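Local atomic coordinates of sialyltransferase 0160 (Photobacterium damselae, PDB entry 4R84), a protein that transfers sialic acid from CMP-sialic acid to galactoside acceptors, probably through alpha-2,6 linkages, using a GT-B fold. Residues L120-D125 with P181-A186; P130-L135 with T334-I339; I136-A141 with R150-K155; V157-D162 with L167-Y172. All coordinates share one frame; numbering follows the deposited sequence.

Interaction 1 (L120-D125 with P181-A186)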
loop_
_atom_site.group_PDB
_atom_site.type_symbol
_atom_site.label_atom_id
_atom_site.label_comp_id
_atom_site.label_asym_id
_atom_site.label_seq_id
_atom_site.Cartn_x
_atom_site.Cartn_y
_atom_site.Cartn_z
ATOM N N LEU A 120 9.692 14.280 0.920
ATOM C CA LEU A 120 8.616 14.117 1.884
ATOM C C LEU A 120 7.670 13.062 1.328
ATOM O O LEU A 120 7.178 13.216 0.210
ATOM C CB LEU A 120 7.873 15.434 2.127
ATOM C CG LEU A 120 6.634 15.338 3.013
ATOM C CD1 LEU A 120 7.032 15.024 4.458
ATOM C CD2 LEU A 120 5.804 16.604 2.924
ATOM N N GLU A 121 7.440 12.000 2.098
ATOM C CA GLU A 121 6.502 10.953 1.704
ATOM C C GLU A 121 5.166 11.211 2.388
ATOM O O GLU A 121 5.118 11.364 3.607
ATOM C CB GLU A 121 7.034 9.567 2.079
ATOM C CG GLU A 121 8.424 9.247 1.528
ATOM C CD GLU A 121 8.994 7.976 2.122
ATOM O OE1 GLU A 121 8.211 7.160 2.683
ATOM O OE2 GLU A 121 10.228 7.790 2.031
ATOM N N VAL A 122 4.082 11.240 1.605
ATOM C CA VAL A 122 2.762 11.588 2.163
ATOM C C VAL A 122 1.815 10.429 1.931
ATOM O O VAL A 122 1.649 10.002 0.798
ATOM C CB VAL A 122 2.214 12.870 1.518
ATOM C CG1 VAL A 122 0.821 13.247 2.081
ATOM C CG2 VAL A 122 3.199 14.024 1.768
ATOM N N TYR A 123 1.214 9.930 3.018
ATOM C CA TYR A 123 0.374 8.733 2.991
ATOM C C TYR A 123 -1.033 9.071 3.443
ATOM O O TYR A 123 -1.205 9.636 4.509
ATOM C CB TYR A 123 0.972 7.651 3.904
ATOM C CG TYR A 123 2.326 7.175 3.459
ATOM C CD1 TYR A 123 3.496 7.874 3.810
ATOM C CD2 TYR A 123 2.445 6.050 2.687
ATOM C CE1 TYR A 123 4.747 7.424 3.384
ATOM C CE2 TYR A 123 3.668 5.589 2.260
ATOM C CZ TYR A 123 4.820 6.298 2.601
ATOM O OH TYR A 123 6.035 5.827 2.172
ATOM N N ILE A 124 -2.036 8.734 2.625
ATOM C CA ILE A 124 -3.422 9.055 2.958
ATOM C C ILE A 124 -4.328 7.895 2.594
ATOM O O ILE A 124 -4.342 7.480 1.435
ATOM C CB ILE A 124 -3.917 10.302 2.220
ATOM C CG1 ILE A 124 -2.946 11.468 2.408
ATOM C CG2 ILE A 124 -5.330 10.696 2.716
ATOM C CD1 ILE A 124 -3.085 12.526 1.346
ATOM N N ASP A 125 -5.069 7.367 3.562
ATOM C CA ASP A 125 -6.011 6.279 3.263
ATOM C C ASP A 125 -7.031 6.123 4.366
ATOM O O ASP A 125 -6.726 6.318 5.537
ATOM C CB ASP A 125 -5.288 4.952 3.072
ATOM C CG ASP A 125 -6.243 3.815 2.721
ATOM O OD1 ASP A 125 -7.156 4.036 1.900
ATOM O OD2 ASP A 125 -6.067 2.709 3.260
ATOM N N PRO A 181 -7.215 19.665 6.440
ATOM C CA PRO A 181 -6.523 20.958 6.373
ATOM C C PRO A 181 -5.256 20.976 7.227
ATOM O O PRO A 181 -4.285 21.656 6.874
ATOM C CB PRO A 181 -7.562 21.940 6.920
ATOM C CG PRO A 181 -8.882 21.265 6.700
ATOM C CD PRO A 181 -8.618 19.798 6.875
ATOM N N GLU A 182 -5.251 20.228 8.327
ATOM C CA GLU A 182 -4.063 20.131 9.171
ATOM C C GLU A 182 -2.902 19.537 8.373
ATOM O O GLU A 182 -1.759 20.026 8.441
ATOM C CB GLU A 182 -4.333 19.281 10.418
ATOM C CG GLU A 182 -5.198 19.979 11.482
ATOM C CD GLU A 182 -6.701 19.879 11.232
ATOM O OE1 GLU A 182 -7.135 19.345 10.181
ATOM O OE2 GLU A 182 -7.458 20.367 12.098
ATOM N N MET A 183 -3.180 18.474 7.622
ATOM C CA MET A 183 -2.134 17.881 6.797
ATOM C C MET A 183 -1.682 18.826 5.685
ATOM O O MET A 183 -0.481 18.972 5.453
ATOM C CB MET A 183 -2.590 16.551 6.192
ATOM C CG MET A 183 -1.550 15.960 5.238
ATOM S SD MET A 183 -1.960 14.317 4.589
ATOM C CE MET A 183 -0.871 13.306 5.585
ATOM N N VAL A 184 -2.624 19.476 5.007
ATOM C CA VAL A 184 -2.261 20.418 3.947
ATOM C C VAL A 184 -1.332 21.526 4.480
ATOM O O VAL A 184 -0.306 21.838 3.880
ATOM C CB VAL A 184 -3.511 21.069 3.320
ATOM C CG1 VAL A 184 -3.110 22.139 2.305
ATOM C CG2 VAL A 184 -4.366 20.016 2.647
ATOM N N ALA A 185 -1.680 22.085 5.635
ATOM C CA ALA A 185 -0.867 23.153 6.218
ATOM C C ALA A 185 0.514 22.646 6.646
ATOM O O ALA A 185 1.514 23.370 6.524
ATOM C CB ALA A 185 -1.599 23.794 7.411
ATOM N N ALA A 186 0.568 21.425 7.173
ATOM C CA ALA A 186 1.837 20.834 7.607
ATOM C C ALA A 186 2.762 20.633 6.405
ATOM O O ALA A 186 3.966 20.868 6.489
ATOM C CB ALA A 186 1.609 19.512 8.337
#
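Met183 of helix 181-186 slides its sulfur end between Val122 and Ile124, the two side chains of strand 120-125 that touch it. In the conformer described (a second was modelled), Met183 is straight up to the sulfur, with CG anti to its backbone N (chi1 176°), and then bends there (chi3 -104°). That bend turns CE in toward the strand, 3.9 Å from Val122 CG1, while Met183 SD rests 3.7 Å from Ile124 CG1. Val122 and Met183 pass each other in opposite directions, whereas Ile124 crosses the thioether obliquely. Met183 CE also touches the strand backbone, lying 3.8 Å from the carbonyl O of Tyr123. The strand and helix axes are 11.4 Å apart and run almost antiparallel (171°), as when a helix packs on the parallel sheet of a Rossmann-type domain. Tyr123 leaves the strand on the other side, where its OH gives a 2.6 Å hydrogen bond to Glu121 OE1, and it packs on helix 129-144. The strand is therefore sandwiched between two helices. Across 120-125 and 181-186 the contact is essentially apolar, one thioether against two branched chains with a backbone carbonyl at the methyl, so close fit rather than any directional bond sets the rotation of the thioether.

Interaction 2 (P130-L135 with T334-I339)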
loop_
_atom_site.group_PDB
_atom_site.type_symbol
_atom_site.label_atom_id
_atom_site.label_comp_id
_atom_site.label_asym_id
_atom_site.label_seq_id
_atom_site.Cartn_x
_atom_site.Cartn_y
_atom_site.Cartn_z
ATOM N N PRO A 130 -4.805 -0.345 1.039
ATOM C CA PRO A 130 -3.765 0.646 0.718
ATOM C C PRO A 130 -2.874 0.957 1.904
ATOM O O PRO A 130 -1.656 1.021 1.757
ATOM C CB PRO A 130 -4.577 1.880 0.289
ATOM C CG PRO A 130 -5.883 1.279 -0.237
ATOM C CD PRO A 130 -6.156 0.172 0.740
ATOM N N SER A 131 -3.456 1.109 3.087
ATOM C CA SER A 131 -2.633 1.405 4.268
ATOM C C SER A 131 -1.638 0.277 4.583
ATOM O O SER A 131 -0.493 0.547 4.935
ATOM C CB SER A 131 -3.519 1.667 5.490
ATOM O OG SER A 131 -4.377 2.763 5.248
ATOM N N LEU A 132 -2.070 -0.977 4.452
ATOM C CA LEU A 132 -1.208 -2.114 4.745
ATOM C C LEU A 132 -0.050 -2.206 3.743
ATOM O O LEU A 132 1.091 -2.461 4.127
ATOM C CB LEU A 132 -2.016 -3.418 4.753
ATOM C CG LEU A 132 -3.069 -3.526 5.868
ATOM C CD1 LEU A 132 -3.953 -4.745 5.630
ATOM C CD2 LEU A 132 -2.396 -3.645 7.218
ATOM N N GLN A 133 -0.341 -1.984 2.468
ATOM C CA GLN A 133 0.701 -1.960 1.435
ATOM C C GLN A 133 1.680 -0.836 1.708
ATOM O O GLN A 133 2.892 -1.006 1.598
ATOM C CB GLN A 133 0.090 -1.764 0.057
ATOM C CG GLN A 133 -0.672 -2.978 -0.446
ATOM C CD GLN A 133 0.217 -4.010 -1.120
ATOM O OE1 GLN A 133 1.239 -3.675 -1.726
ATOM N NE2 GLN A 133 -0.178 -5.279 -1.029
ATOM N N GLN A 134 1.133 0.310 2.076
ATOM C CA GLN A 134 1.952 1.482 2.361
ATOM C C GLN A 134 2.826 1.238 3.582
ATOM O O GLN A 134 3.974 1.665 3.613
ATOM C CB GLN A 134 1.051 2.700 2.550
ATOM C CG GLN A 134 0.401 3.176 1.235
ATOM C CD GLN A 134 -0.744 4.127 1.472
ATOM O OE1 GLN A 134 -0.841 4.736 2.532
ATOM N NE2 GLN A 134 -1.642 4.241 0.491
ATOM N N LEU A 135 2.295 0.543 4.590
ATOM C CA LEU A 135 3.077 0.278 5.792
ATOM C C LEU A 135 4.301 -0.579 5.464
ATOM O O LEU A 135 5.392 -0.331 5.985
ATOM C CB LEU A 135 2.232 -0.406 6.867
ATOM C CG LEU A 135 2.976 -0.760 8.150
ATOM C CD1 LEU A 135 3.661 0.471 8.774
ATOM C CD2 LEU A 135 1.982 -1.382 9.135
ATOM N N THR A 334 8.218 -8.215 12.664
ATOM C CA THR A 334 7.702 -8.010 14.011
ATOM C C THR A 334 7.091 -6.623 14.178
ATOM O O THR A 334 6.064 -6.465 14.842
ATOM C CB THR A 334 8.813 -8.199 15.064
ATOM O OG1 THR A 334 9.275 -9.555 15.019
ATOM C CG2 THR A 334 8.293 -7.905 16.460
ATOM N N LEU A 335 7.730 -5.621 13.582
ATOM C CA LEU A 335 7.222 -4.249 13.631
ATOM C C LEU A 335 5.881 -4.106 12.894
ATOM O O LEU A 335 4.952 -3.471 13.400
ATOM C CB LEU A 335 8.251 -3.273 13.053
ATOM C CG LEU A 335 7.846 -1.795 12.988
ATOM C CD1 LEU A 335 7.310 -1.277 14.316
ATOM C CD2 LEU A 335 9.021 -0.956 12.515
ATOM N N PHE A 336 5.801 -4.663 11.688
ATOM C CA PHE A 336 4.549 -4.650 10.929
ATOM C C PHE A 336 3.429 -5.281 11.751
ATOM O O PHE A 336 2.355 -4.701 11.885
ATOM C CB PHE A 336 4.708 -5.397 9.610
ATOM C CG PHE A 336 3.440 -5.505 8.809
ATOM C CD1 PHE A 336 3.075 -4.516 7.925
ATOM C CD2 PHE A 336 2.631 -6.624 8.923
ATOM C CE1 PHE A 336 1.914 -4.622 7.172
ATOM C CE2 PHE A 336 1.470 -6.725 8.188
ATOM C CZ PHE A 336 1.118 -5.730 7.308
ATOM N N LEU A 337 3.698 -6.457 12.306
ATOM C CA LEU A 337 2.693 -7.198 13.070
ATOM C C LEU A 337 2.197 -6.433 14.289
ATOM O O LEU A 337 1.012 -6.479 14.624
ATOM C CB LEU A 337 3.259 -8.551 13.509
ATOM C CG LEU A 337 3.485 -9.531 12.361
ATOM C CD1 LEU A 337 4.290 -10.738 12.845
ATOM C CD2 LEU A 337 2.118 -9.970 11.769
ATOM N N ASP A 338 3.116 -5.743 14.962
ATOM C CA ASP A 338 2.784 -4.959 16.143
ATOM C C ASP A 338 1.858 -3.808 15.806
ATOM O O ASP A 338 0.859 -3.574 16.484
ATOM C CB ASP A 338 4.064 -4.433 16.797
ATOM C CG ASP A 338 3.785 -3.640 18.060
ATOM O OD1 ASP A 338 3.365 -4.245 19.071
ATOM O OD2 ASP A 338 3.999 -2.411 18.044
ATOM N N ILE A 339 2.190 -3.093 14.740
ATOM C CA ILE A 339 1.379 -1.974 14.307
ATOM C C ILE A 339 -0.034 -2.425 13.902
ATOM O O ILE A 339 -1.023 -1.798 14.296
ATOM C CB ILE A 339 2.061 -1.250 13.153
ATOM C CG1 ILE A 339 3.305 -0.532 13.707
ATOM C CG2 ILE A 339 1.113 -0.266 12.502
ATOM C CD1 ILE A 339 4.238 -0.000 12.633
#
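Leu135 and Phe336 bury nearly equal areas against each other's segment, and Ile339 adds about half as much. Leu135 enters from helix 130-135 with CG anti to its backbone N (chi1 178°), which sends both methyls toward helix 334-339. Its CD2 approaches the Phe336 ring obliquely, 3.5 Å from Phe336 CD1, and the same methyl lies 3.7 Å from Ile339 CG2, so one carbon is shared by two residues about one helical turn apart. The second branch, Leu135 CD1, reaches Ile339 CD1 at 3.9 Å. The two axes lie 11.4 Å apart at 151°, close to antiparallel. Helix 129-144 directly follows strand 106-125 in the Rossmann-type sheet domain; Leu135 also touches Trp154 of strand 149-154, so this helix is held between the sheet and helix 330-340. Phe336, its ring carried toward the neighbour although its CB is not aimed there, presents its edge to the backbone: Leu132 O sits near the ring plane, 3.8 Å from Phe336 CE1. Beside it, Leu132 crosses Phe336 at about a right angle, CD2 4.1 Å from Phe336 CZ. Phe325 meets the same ring with its plane turned about 60°, and the side chain of Leu132 comes within about 7 Å of the bound CMP-3-fluoro-sialic acid at the nearest atoms.

Interaction 3 (I136-A141 with R150-K155); sequences IHIIQA and RFVSWK
Ile138 lies between the Arg150 methylenes and the Trp154 ring. Its CG2 is 3.6 Å from Arg150 CD, the two chains running past each other in opposite directions, so the aliphatic part of the arginine serves as an apolar surface. The longer branch, with CG1 anti to the carbonyl carbon (chi1 -74°), carries Ile138 CD1 to 3.7 Å from Trp154 CH2 and 4.1 Å from Val152 CG2; the methyl meets the indole obliquely. At the charged end, Ile138 O stands over one guanidinium face, 4.2 Å above its plane, and Ala141 O is 3.0 Å from Arg150 NH2, with Ala141 CB close by. A second shell fixes these groups. Val152 CG1 sits over the centre of the Trp154 ring, 3.3 Å above its plane, and Trp154 NE1 is hydrogen-bonded to Gln134. Arg150 is extended from CG to NE, where it forms a salt bridge with Glu121, and its NH1 bonds to Leu167 O. Helix and strand axes are 11.7 Å apart at 163°, the near-antiparallel packing of a beta-alpha-beta unit made by strand 106-125, helix 129-144 and strand 149-154. The buried positive charge is thus probably balanced by Glu121, with carbonyl oxygens around it, while the methylenes of the same side chain complete the hydrophobic packing between helix and sheet.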
loop_
_atom_site.group_PDB
_atom_site.type_symbol
_atom_site.label_atom_id
_atom_site.label_comp_id
_atom_site.label_asym_id
_atom_site.label_seq_id
_atom_site.Cartn_x
_atom_site.Cartn_y
_atom_site.Cartn_z
ATOM N N ILE A 136 4.129 -1.581 4.610
ATOM C CA ILE A 136 5.271 -2.389 4.190
ATOM C C ILE A 136 6.298 -1.513 3.488
ATOM O O ILE A 136 7.504 -1.582 3.772
ATOM C CB ILE A 136 4.854 -3.519 3.234
ATOM C CG1 ILE A 136 3.878 -4.480 3.922
ATOM C CG2 ILE A 136 6.112 -4.232 2.692
ATOM C CD1 ILE A 136 4.520 -5.409 4.903
ATOM N N HIS A 137 5.816 -0.635 2.617
ATOM C CA HIS A 137 6.725 0.236 1.885
ATOM C C HIS A 137 7.501 1.153 2.836
ATOM O O HIS A 137 8.716 1.361 2.665
ATOM C CB HIS A 137 5.967 1.078 0.863
ATOM C CG HIS A 137 6.845 2.059 0.152
ATOM N ND1 HIS A 137 7.623 1.707 -0.931
ATOM C CD2 HIS A 137 7.117 3.363 0.406
ATOM C CE1 HIS A 137 8.311 2.764 -1.334
ATOM N NE2 HIS A 137 8.021 3.780 -0.539
ATOM N N ILE A 138 6.801 1.692 3.834
ATOM C CA ILE A 138 7.412 2.571 4.837
ATOM C C ILE A 138 8.508 1.842 5.605
ATOM O O ILE A 138 9.586 2.387 5.854
ATOM C CB ILE A 138 6.342 3.116 5.820
ATOM C CG1 ILE A 138 5.507 4.194 5.123
ATOM C CG2 ILE A 138 6.981 3.687 7.082
ATOM C CD1 ILE A 138 4.308 4.729 5.924
ATOM N N ILE A 139 8.242 0.599 5.978
ATOM C CA ILE A 139 9.227 -0.153 6.739
ATOM C C ILE A 139 10.490 -0.371 5.905
ATOM O O ILE A 139 11.608 -0.224 6.417
ATOM C CB ILE A 139 8.630 -1.478 7.224
ATOM C CG1 ILE A 139 7.583 -1.180 8.293
ATOM C CG2 ILE A 139 9.721 -2.384 7.813
ATOM C CD1 ILE A 139 6.674 -2.383 8.590
ATOM N N GLN A 140 10.313 -0.667 4.619
ATOM C CA GLN A 140 11.449 -0.788 3.706
ATOM C C GLN A 140 12.153 0.558 3.546
ATOM O O GLN A 140 13.380 0.641 3.564
ATOM C CB GLN A 140 11.009 -1.265 2.322
ATOM C CG GLN A 140 10.348 -2.658 2.264
ATOM C CD GLN A 140 9.582 -2.870 0.953
ATOM O OE1 GLN A 140 9.268 -1.913 0.246
ATOM N NE2 GLN A 140 9.273 -4.121 0.633
ATOM N N ALA A 141 11.358 1.603 3.363
ATOM C CA ALA A 141 11.894 2.931 3.038
ATOM C C ALA A 141 12.646 3.594 4.187
ATOM O O ALA A 141 13.527 4.434 3.949
ATOM C CB ALA A 141 10.758 3.846 2.550
ATOM N N ARG A 150 8.003 11.394 6.822
ATOM C CA ARG A 150 6.754 10.796 6.361
ATOM C C ARG A 150 5.599 11.422 7.105
ATOM O O ARG A 150 5.639 11.531 8.328
ATOM C CB ARG A 150 6.749 9.278 6.583
ATOM C CG ARG A 150 7.959 8.578 5.959
ATOM C CD ARG A 150 7.961 7.029 6.020
ATOM N NE ARG A 150 9.053 6.652 5.133
ATOM C CZ ARG A 150 10.336 6.583 5.486
ATOM N NH1 ARG A 150 10.710 6.678 6.758
ATOM N NH2 ARG A 150 11.239 6.345 4.557
ATOM N N PHE A 151 4.583 11.854 6.357
ATOM C CA PHE A 151 3.350 12.345 6.961
ATOM C C PHE A 151 2.293 11.300 6.691
ATOM O O PHE A 151 2.097 10.947 5.537
ATOM C CB PHE A 151 2.918 13.678 6.365
ATOM C CG PHE A 151 3.795 14.848 6.750
ATOM C CD1 PHE A 151 4.835 14.701 7.652
ATOM C CD2 PHE A 151 3.518 16.108 6.253
ATOM C CE1 PHE A 151 5.624 15.791 8.019
ATOM C CE2 PHE A 151 4.321 17.219 6.616
ATOM C CZ PHE A 151 5.356 17.046 7.504
ATOM N N VAL A 152 1.596 10.839 7.728
ATOM C CA VAL A 152 0.684 9.695 7.575
ATOM C C VAL A 152 -0.703 9.977 8.144
ATOM O O VAL A 152 -0.852 10.310 9.323
ATOM C CB VAL A 152 1.248 8.425 8.251
ATOM C CG1 VAL A 152 0.243 7.259 8.103
ATOM C CG2 VAL A 152 2.607 7.997 7.641
ATOM N N SER A 153 -1.717 9.805 7.295
ATOM C CA SER A 153 -3.117 9.925 7.702
ATOM C C SER A 153 -3.871 8.686 7.303
ATOM O O SER A 153 -4.326 8.586 6.164
ATOM C CB SER A 153 -3.766 11.150 7.055
ATOM O OG SER A 153 -3.235 12.333 7.630
ATOM N N TRP A 154 -3.990 7.755 8.247
ATOM C CA TRP A 154 -4.651 6.474 8.036
ATOM C C TRP A 154 -5.810 6.334 9.002
ATOM O O TRP A 154 -5.655 6.573 10.192
ATOM C CB TRP A 154 -3.696 5.315 8.273
ATOM C CG TRP A 154 -2.640 5.098 7.256
ATOM C CD1 TRP A 154 -2.650 5.480 5.947
ATOM C CD2 TRP A 154 -1.400 4.430 7.481
ATOM N NE1 TRP A 154 -1.466 5.082 5.343
ATOM C CE2 TRP A 154 -0.688 4.438 6.268
ATOM C CE3 TRP A 154 -0.805 3.845 8.610
ATOM C CZ2 TRP A 154 0.580 3.864 6.138
ATOM C CZ3 TRP A 154 0.455 3.270 8.481
ATOM C CH2 TRP A 154 1.134 3.287 7.252
ATOM N N LYS A 155 -6.961 5.905 8.510
ATOM C CA LYS A 155 -8.117 5.798 9.391
ATOM C C LYS A 155 -8.135 4.493 10.178
ATOM O O LYS A 155 -8.589 4.468 11.325
ATOM C CB LYS A 155 -9.406 5.942 8.571
ATOM C CG LYS A 155 -10.645 6.200 9.429
ATOM C CD LYS A 155 -11.760 6.822 8.594
ATOM C CE LYS A 155 -13.069 6.904 9.377
ATOM N NZ LYS A 155 -13.620 5.524 9.643
#

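Interaction 4 (V157-D162 with L167-Y172)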
loop_
_atom_site.group_PDB
_atom_site.type_symbol
_atom_site.label_atom_id
_atom_site.label_comp_id
_atom_site.label_asym_id
_atom_site.label_seq_id
_atom_site.Cartn_x
_atom_site.Cartn_y
_atom_site.Cartn_z
ATOM N N VAL A 157 -5.376 1.833 10.172
ATOM C CA VAL A 157 -4.095 1.425 10.736
ATOM C C VAL A 157 -3.540 2.478 11.691
ATOM O O VAL A 157 -3.337 3.646 11.318
ATOM C CB VAL A 157 -3.077 1.137 9.633
ATOM C CG1 VAL A 157 -1.713 0.801 10.244
ATOM C CG2 VAL A 157 -3.572 0.003 8.763
ATOM N N THR A 158 -3.271 2.059 12.926
ATOM C CA THR A 158 -2.839 2.973 13.977
ATOM C C THR A 158 -1.363 2.810 14.323
ATOM O O THR A 158 -0.918 1.735 14.695
ATOM C CB THR A 158 -3.672 2.774 15.252
ATOM O OG1 THR A 158 -5.037 3.078 14.958
ATOM C CG2 THR A 158 -3.189 3.705 16.349
ATOM N N VAL A 159 -0.606 3.892 14.165
ATOM C CA VAL A 159 0.804 3.894 14.494
ATOM C C VAL A 159 0.984 4.680 15.793
ATOM O O VAL A 159 0.697 5.867 15.823
ATOM C CB VAL A 159 1.634 4.513 13.368
ATOM C CG1 VAL A 159 3.097 4.292 13.632
ATOM C CG2 VAL A 159 1.230 3.899 12.024
ATOM N N ASP A 160 1.406 4.025 16.873
ATOM C CA ASP A 160 1.544 4.748 18.140
ATOM C C ASP A 160 2.806 5.618 18.116
ATOM O O ASP A 160 3.586 5.562 17.171
ATOM C CB ASP A 160 1.554 3.790 19.346
ATOM C CG ASP A 160 2.779 2.884 19.395
ATOM O OD1 ASP A 160 3.810 3.197 18.766
ATOM O OD2 ASP A 160 2.719 1.857 20.105
ATOM N N ALA A 161 3.006 6.421 19.156
ATOM C CA ALA A 161 4.076 7.421 19.150
ATOM C C ALA A 161 5.449 6.784 18.985
ATOM O O ALA A 161 6.287 7.260 18.217
ATOM C CB ALA A 161 4.026 8.241 20.424
ATOM N N ASP A 162 5.668 5.684 19.690
ATOM C CA ASP A 162 6.934 4.973 19.620
ATOM C C ASP A 162 7.239 4.385 18.232
ATOM O O ASP A 162 8.346 4.520 17.719
ATOM C CB ASP A 162 6.938 3.860 20.657
ATOM C CG ASP A 162 8.271 3.704 21.326
ATOM O OD1 ASP A 162 8.842 4.731 21.765
ATOM O OD2 ASP A 162 8.748 2.557 21.397
ATOM N N LEU A 167 9.842 5.057 12.510
ATOM C CA LEU A 167 9.670 5.080 11.065
ATOM C C LEU A 167 9.680 6.487 10.470
ATOM O O LEU A 167 9.367 6.662 9.293
ATOM C CB LEU A 167 8.361 4.350 10.686
ATOM C CG LEU A 167 8.326 2.843 10.993
ATOM C CD1 LEU A 167 6.925 2.270 10.764
ATOM C CD2 LEU A 167 9.317 2.114 10.111
ATOM N N ASN A 168 10.077 7.474 11.275
ATOM C CA ASN A 168 10.100 8.881 10.850
ATOM C C ASN A 168 8.729 9.325 10.330
ATOM O O ASN A 168 8.599 10.037 9.327
ATOM C CB ASN A 168 11.186 9.092 9.789
ATOM C CG ASN A 168 12.591 9.015 10.379
ATOM O OD1 ASN A 168 12.760 9.054 11.595
ATOM N ND2 ASN A 168 13.595 8.905 9.520
ATOM N N ILE A 169 7.710 8.894 11.059
ATOM C CA ILE A 169 6.327 9.222 10.771
ATOM C C ILE A 169 5.792 10.322 11.684
ATOM O O ILE A 169 5.982 10.277 12.904
ATOM C CB ILE A 169 5.434 7.985 10.935
ATOM C CG1 ILE A 169 5.650 6.995 9.786
ATOM C CG2 ILE A 169 3.995 8.403 11.009
ATOM C CD1 ILE A 169 4.888 5.668 10.002
ATOM N N HIS A 170 5.137 11.312 11.083
ATOM C CA HIS A 170 4.290 12.253 11.814
ATOM C C HIS A 170 2.859 11.986 11.381
ATOM O O HIS A 170 2.553 12.075 10.200
ATOM C CB HIS A 170 4.685 13.699 11.505
ATOM C CG HIS A 170 4.147 14.707 12.478
ATOM N ND1 HIS A 170 2.863 14.657 12.979
ATOM C CD2 HIS A 170 4.723 15.801 13.033
ATOM C CE1 HIS A 170 2.672 15.673 13.803
ATOM N NE2 HIS A 170 3.784 16.382 13.854
ATOM N N THR A 171 1.980 11.669 12.329
ATOM C CA THR A 171 0.599 11.373 11.987
ATOM C C THR A 171 -0.245 12.648 11.996
ATOM O O THR A 171 -0.018 13.562 12.807
ATOM C CB THR A 171 -0.013 10.338 12.953
ATOM O OG1 THR A 171 0.110 10.817 14.295
ATOM C CG2 THR A 171 0.708 8.997 12.837
ATOM N N TYR A 172 -1.202 12.696 11.071
ATOM C CA TYR A 172 -2.187 13.763 10.952
ATOM C C TYR A 172 -3.566 13.166 10.819
ATOM O O TYR A 172 -3.737 12.083 10.247
ATOM C CB TYR A 172 -1.896 14.665 9.749
ATOM C CG TYR A 172 -0.648 15.463 9.968
ATOM C CD1 TYR A 172 -0.686 16.643 10.694
ATOM C CD2 TYR A 172 0.583 15.004 9.518
ATOM C CE1 TYR A 172 0.467 17.371 10.927
ATOM C CE2 TYR A 172 1.733 15.721 9.758
ATOM C CZ TYR A 172 1.670 16.897 10.458
ATOM O OH TYR A 172 2.830 17.608 10.689
HETATM O O HOH W 1 1.274 8.574 16.705
#
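Val159 O receives a 2.9 Å hydrogen bond from a water that also stands 3.5 Å from Thr171 OG1, a weak bond, so at most a weak water bridge joins the two segments here. The same carbonyl has a methyl near it, Thr171 CG2 at 4.3 Å from Val159 O. With chi1 at 56°, Thr171 places OG1 between its backbone N and carbonyl carbon, leaving CG2 to face Val159. The apolar half of the contact is equally loose: Val159 CG1 lies 4.3 Å from Ile169 CD1, and no closer pair is made between the segments. Val159, Ile169 and Thr171 all direct their CB atoms across the gap, the last two from the same face of strand 169-171. Val159 also packs on Trp154 and Ile169 on Val152, both of strand 149-154. The intervening helix 161-166 starts at its N-cap, Asp160, whose OD1 accepts a bond from Asn163 N. Leu167 is the first residue to leave helical backbone angles, and Asn168, with positive phi (55°), turns the chain into the strand. Strand 149-154, this short helix and strand 169-175 form a beta-alpha-beta unit with parallel strands. On the strand, His170 ND1 bonds to Thr171 O over 3.1 Å from above the carbonyl plane. Widely spaced methyls, with a weakly held water as the polar link, are consistent with a loose, partly solvent-reached contact whose apolar side packs on strand 149-154.

How the interactions relate
Interactions 1, 2 and 3 are buried, whereas interaction 4 reaches the surface and is the one with a water between its segments. Interactions 1 and 3 lie on opposite faces of the same sheet, whose neighbouring strands 106-125 and 149-154 are joined by a probable hydrogen bond from Ser153 N to Tyr123 O. Interactions 2 and 3 share helix 129-144: one side meets helix 330-340 almost entirely through apolar side chains, the other meets the sheet and accommodates a charge. Interaction 4 prolongs the sheet beyond interaction 3, strand 169-175 pairing with 149-154, and its loop touches interaction 2 where Thr158 O meets Ile339 CG2.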